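Local coordinates for protein adenosine 5'-monophosphoramidase HNT1 (Candida albicans, PDB 6IQ1) that probably hydrolyses adenosine 5'-monophosphoramidates to AMP and an amine as a homodimeric histidine triad enzyme, at residues V42-K47 with L65-K70. Sequence-based numbering, arbitrary orientation.
Sequences VLIIPK and LPVVKK
Packing of the antiparallel HIT-fold sheet against helix 58-74 passes here through I44, on the middle strand 42-46, which meets V67 and V68 on consecutive positions of the helix. The CA atoms of I44 and V68 lie 7.2 Å apart. I44 sends its two branches to different valines. Its CG2, anti to the backbone N (CG1 has chi1 -55°), lies 4.1 Å from V67 CG1, and these two side chains run past one another in opposite directions. The longer branch turns to V68: I44 CD1 comes within 3.9 Å of V68 CG2, and I44 CG1 is 4.0 Å from the same methyl, the side chains crossing at roughly a right angle. In V68 this CG2 stands anti to the carbonyl carbon, with CG1 anti to the backbone N (chi1 -180°). On the same helix L71 also packs on I44 and V42, while P46 rests on Y60 and I64. I44 pairs through its backbone with F107, part of the predicted histidine triad motif and probably an AMP-binding residue, so the packing lies beside the strand that probably carries part of the nucleotide site. V68 also packs on L53 of the second subunit, linking this core to the dimer contact. All three touching residues are buried and no hydrogen bond joins the segments: purely apolar methyl and methylene packing forms one small part (121 Å²) of the helix-on-sheet interface.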
loop_
_atom_site.group_PDB
_atom_site.type_symbol
_atom_site.label_atom_id
_atom_site.label_comp_id
_atom_site.label_asym_id
_atom_site.label_seq_id
_atom_site.Cartn_x
_atom_site.Cartn_y
_atom_site.Cartn_z
ATOM N N VAL D 42 -5.279 5.011 -10.351
ATOM C CA VAL D 42 -6.566 4.514 -9.881
ATOM C C VAL D 42 -6.608 4.656 -8.372
ATOM O O VAL D 42 -5.574 4.567 -7.706
ATOM C CB VAL D 42 -6.784 3.049 -10.310
ATOM C CG1 VAL D 42 -8.086 2.472 -9.725
ATOM C CG2 VAL D 42 -6.780 2.952 -11.826
ATOM N N LEU D 43 -7.801 4.929 -7.837
ATOM C CA LEU D 43 -8.056 4.888 -6.403
ATOM C C LEU D 43 -8.898 3.665 -6.092
ATOM O O LEU D 43 -9.746 3.273 -6.890
ATOM C CB LEU D 43 -8.789 6.133 -5.902
ATOM C CG LEU D 43 -8.126 7.465 -6.216
ATOM C CD1 LEU D 43 -9.095 8.581 -5.940
ATOM C CD2 LEU D 43 -6.828 7.637 -5.420
ATOM N N ILE D 44 -8.653 3.070 -4.925
ATOM C CA ILE D 44 -9.350 1.866 -4.486
ATOM C C ILE D 44 -9.739 2.078 -3.034
ATOM O O ILE D 44 -8.867 2.286 -2.183
ATOM C CB ILE D 44 -8.487 0.600 -4.616
ATOM C CG1 ILE D 44 -7.959 0.430 -6.044
ATOM C CG2 ILE D 44 -9.271 -0.611 -4.154
ATOM C CD1 ILE D 44 -6.563 0.994 -6.254
ATOM N N ILE D 45 -11.037 2.047 -2.748
ATOM C CA ILE D 45 -11.514 2.416 -1.416
ATOM C C ILE D 45 -12.452 1.356 -0.842
ATOM O O ILE D 45 -13.260 0.749 -1.567
ATOM C CB ILE D 45 -12.191 3.800 -1.438
ATOM C CG1 ILE D 45 -13.553 3.746 -2.131
ATOM C CG2 ILE D 45 -11.283 4.852 -2.117
ATOM C CD1 ILE D 45 -14.217 5.109 -2.219
ATOM N N PRO D 46 -12.364 1.085 0.453
ATOM C CA PRO D 46 -13.429 0.328 1.108
ATOM C C PRO D 46 -14.699 1.165 1.154
ATOM O O PRO D 46 -14.652 2.395 1.202
ATOM C CB PRO D 46 -12.870 0.075 2.512
ATOM C CG PRO D 46 -11.964 1.240 2.758
ATOM C CD PRO D 46 -11.358 1.589 1.408
ATOM N N LYS D 47 -15.852 0.486 1.124
ATOM C CA LYS D 47 -17.122 1.208 1.189
ATOM C C LYS D 47 -17.413 1.696 2.602
ATOM O O LYS D 47 -18.040 2.748 2.782
ATOM C CB LYS D 47 -18.253 0.332 0.678
ATOM C CG LYS D 47 -18.366 0.325 -0.843
ATOM C CD LYS D 47 -19.044 -0.964 -1.331
ATOM C CE LYS D 47 -19.348 -0.902 -2.820
ATOM N NZ LYS D 47 -20.395 -1.898 -3.217
ATOM N N LEU D 65 -6.664 -5.680 -1.684
ATOM C CA LEU D 65 -5.556 -6.090 -2.546
ATOM C C LEU D 65 -5.960 -7.050 -3.677
ATOM O O LEU D 65 -5.378 -6.936 -4.772
ATOM C CB LEU D 65 -4.431 -6.686 -1.684
ATOM C CG LEU D 65 -3.813 -5.651 -0.738
ATOM C CD1 LEU D 65 -2.719 -6.272 0.110
ATOM C CD2 LEU D 65 -3.310 -4.418 -1.515
ATOM N N PRO D 66 -6.906 -7.985 -3.510
ATOM C CA PRO D 66 -7.373 -8.716 -4.697
ATOM C C PRO D 66 -8.010 -7.811 -5.743
ATOM O O PRO D 66 -7.845 -8.053 -6.948
ATOM C CB PRO D 66 -8.366 -9.723 -4.111
ATOM C CG PRO D 66 -7.817 -9.995 -2.770
ATOM C CD PRO D 66 -7.354 -8.651 -2.273
ATOM N N VAL D 67 -8.690 -6.743 -5.332
ATOM C CA VAL D 67 -9.181 -5.797 -6.329
ATOM C C VAL D 67 -8.015 -5.082 -7.013
ATOM O O VAL D 67 -8.006 -4.930 -8.245
ATOM C CB VAL D 67 -10.162 -4.807 -5.688
ATOM C CG1 VAL D 67 -10.482 -3.677 -6.666
ATOM C CG2 VAL D 67 -11.416 -5.548 -5.225
ATOM N N VAL D 68 -7.018 -4.625 -6.233
ATOM C CA VAL D 68 -5.856 -3.965 -6.833
ATOM C C VAL D 68 -5.175 -4.909 -7.817
ATOM O O VAL D 68 -4.793 -4.513 -8.922
ATOM C CB VAL D 68 -4.874 -3.470 -5.747
ATOM C CG1 VAL D 68 -3.666 -2.783 -6.378
ATOM C CG2 VAL D 68 -5.559 -2.527 -4.776
ATOM N N LYS D 69 -5.059 -6.184 -7.448
ATOM C CA LYS D 69 -4.465 -7.161 -8.352
ATOM C C LYS D 69 -5.263 -7.266 -9.642
ATOM O O LYS D 69 -4.693 -7.262 -10.739
ATOM C CB LYS D 69 -4.381 -8.524 -7.675
ATOM C CG LYS D 69 -3.951 -9.608 -8.614
ATOM C CD LYS D 69 -3.683 -10.869 -7.844
ATOM C CE LYS D 69 -3.530 -12.043 -8.758
ATOM N NZ LYS D 69 -3.805 -13.224 -7.934
ATOM N N LYS D 70 -6.590 -7.359 -9.530
ATOM C CA LYS D 70 -7.419 -7.403 -10.727
ATOM C C LYS D 70 -7.244 -6.132 -11.571
ATOM O O LYS D 70 -7.223 -6.200 -12.809
ATOM C CB LYS D 70 -8.885 -7.630 -10.338
ATOM C CG LYS D 70 -9.725 -8.199 -11.477
ATOM C CD LYS D 70 -11.157 -8.361 -11.065
ATOM C CE LYS D 70 -12.069 -8.673 -12.254
ATOM N NZ LYS D 70 -13.480 -8.813 -11.810
#